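NO-binding heme-dependent sensor protein (Shewanella oneidensis, PDB 4U9B) binds heme and, through its iron, nitric oxide, consistent with a role as an H-NOX gas sensor in signalling. Local coordinates at residues Trp22-Leu25 against Leu26-Ala30. Sequence-based numbering, arbitrary orientation.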
loop_
_atom_site.group_PDB
_atom_site.type_symbol
_atom_site.label_atom_id
_atom_site.label_comp_id
_atom_site.label_asym_id
_atom_site.label_seq_id
_atom_site.Cartn_x
_atom_site.Cartn_y
_atom_site.Cartn_z
ATOM N N TRP A 22 -0.362 11.545 16.636
ATOM C CA TRP A 22 0.260 11.781 15.341
ATOM C C TRP A 22 1.389 12.801 15.456
ATOM O O TRP A 22 2.478 12.588 14.927
ATOM C CB TRP A 22 -0.777 12.248 14.313
ATOM C CG TRP A 22 -0.163 12.705 13.030
ATOM C CD1 TRP A 22 -0.039 13.992 12.595
ATOM C CD2 TRP A 22 0.427 11.879 12.016
ATOM N NE1 TRP A 22 0.587 14.019 11.372
ATOM C CE2 TRP A 22 0.884 12.737 10.997
ATOM C CE3 TRP A 22 0.613 10.500 11.875
ATOM C CZ2 TRP A 22 1.511 12.260 9.849
ATOM C CZ3 TRP A 22 1.237 10.031 10.734
ATOM C CH2 TRP A 22 1.678 10.908 9.736
ATOM N N ASN A 23 1.142 13.900 16.159
ATOM C CA ASN A 23 2.168 14.916 16.309
ATOM C C ASN A 23 3.342 14.399 17.138
ATOM O O ASN A 23 4.491 14.739 16.855
ATOM C CB ASN A 23 1.579 16.187 16.926
ATOM C CG ASN A 23 0.801 17.015 15.926
ATOM O OD1 ASN A 23 1.114 17.033 14.735
ATOM N ND2 ASN A 23 -0.216 17.718 16.407
ATOM N N GLU A 24 3.066 13.560 18.132
ATOM C CA GLU A 24 4.141 12.941 18.905
ATOM C C GLU A 24 5.020 12.102 17.986
ATOM O O GLU A 24 6.246 12.181 18.039
ATOM C CB GLU A 24 3.599 12.063 20.037
ATOM C CG GLU A 24 4.707 11.442 20.894
ATOM C CD GLU A 24 4.208 10.356 21.825
ATOM O OE1 GLU A 24 2.988 10.085 21.840
ATOM O OE2 GLU A 24 5.046 9.764 22.540
ATOM N N LEU A 25 4.380 11.294 17.144
ATOM C CA LEU A 25 5.095 10.453 16.195
ATOM C C LEU A 25 5.970 11.281 15.256
ATOM O O LEU A 25 7.079 10.875 14.919
ATOM C CB LEU A 25 4.106 9.609 15.386
ATOM C CG LEU A 25 3.404 8.499 16.176
ATOM C CD1 LEU A 25 2.166 8.008 15.441
ATOM C CD2 LEU A 25 4.360 7.345 16.441
ATOM N N LEU A 26 5.475 12.439 14.834
ATOM C CA LEU A 26 6.257 13.309 13.961
ATOM C C LEU A 26 7.431 13.942 14.708
ATOM O O LEU A 26 8.519 14.076 14.149
ATOM C CB LEU A 26 5.373 14.399 13.344
ATOM C CG LEU A 26 4.358 13.961 12.282
ATOM C CD1 LEU A 26 3.881 15.166 11.476
ATOM C CD2 LEU A 26 4.921 12.900 11.349
ATOM N N GLU A 27 7.217 14.320 15.966
ATOM C CA GLU A 27 8.302 14.857 16.789
ATOM C C GLU A 27 9.421 13.834 16.932
ATOM O O GLU A 27 10.601 14.169 16.837
ATOM C CB GLU A 27 7.796 15.256 18.177
ATOM C CG GLU A 27 6.940 16.510 18.211
ATOM C CD GLU A 27 6.439 16.833 19.607
ATOM O OE1 GLU A 27 7.063 16.375 20.588
ATOM O OE2 GLU A 27 5.417 17.541 19.726
ATOM N N LYS A 28 9.035 12.581 17.150
ATOM C CA LYS A 28 10.000 11.517 17.385
ATOM C C LYS A 28 10.750 11.099 16.129
ATOM O O LYS A 28 11.939 10.797 16.189
ATOM C CB LYS A 28 9.302 10.287 17.968
ATOM C CG LYS A 28 8.828 10.438 19.399
ATOM C CD LYS A 28 8.258 9.130 19.936
ATOM C CE LYS A 28 9.337 8.068 20.125
ATOM N NZ LYS A 28 8.774 6.754 20.555
ATOM N N HIS A 29 10.052 11.081 14.993
ATOM C CA HIS A 29 10.546 10.367 13.816
ATOM C C HIS A 29 10.773 11.226 12.568
ATOM O O HIS A 29 11.353 10.744 11.595
ATOM C CB HIS A 29 9.570 9.236 13.484
ATOM C CG HIS A 29 9.340 8.298 14.626
ATOM N ND1 HIS A 29 10.335 7.495 15.137
ATOM C CD2 HIS A 29 8.236 8.048 15.370
ATOM C CE1 HIS A 29 9.854 6.785 16.142
ATOM N NE2 HIS A 29 8.581 7.101 16.302
ATOM N N ALA A 30 10.329 12.481 12.591
ATOM C CA ALA A 30 10.510 13.371 11.442
ATOM C C ALA A 30 11.265 14.643 11.828
ATOM O O ALA A 30 11.210 15.063 12.982
ATOM C CB ALA A 30 9.167 13.727 10.833
#
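L26 lies over one face of the W22 indole, one helical turn further on. Its CG makes a CH-pi contact with the five-membered ring, 4.1 Å from that ring's centroid and 25° off the normal. The two methyls divide the ring system. L26 CD1 sits near the pyrrole nitrogen, 3.5 Å from W22 NE1. L26 CD2 reaches the benzene part, 3.8 Å from W22 CZ2. The indole is placed for this by its first torsion: CG stands anti to the backbone N (chi1 171°), which turns the ring toward the following residues. V13, V14 and E10 of helix 3-17 and Y36 also touch W22. With an alanine here, the L26 methyls would probably lose the flat surface they rest on, and a gap would be likely to open toward helix 3-17.

All of this lies on helix 19-29, in the helical part of the H-NOX fold. The W22 side chain is about 14 Å from the heme. The backbone follows the alpha-helical i to i+4 pattern: L26 N bonds to W22 O at 3.0 Å, and E27 and K28 repeat it on N23 and E24. The bond from H29 N to L25 O is more bent, with an N-H...O angle of 133°.

The H29 ring also comes close to that carbonyl, with CD2 3.1 Å from L25 O, in an oblique approach. The L25 and H29 side chains meet at their CD2 atoms, 4.1 Å apart. H29 NE2 is hydrogen-bonded to D53 of helix 44-58. E24 and K28 run side by side and point the same way, but their charged ends do not touch. K28 NZ forms a salt bridge with D53 instead, while E24 has a long, weak ion pair with R57.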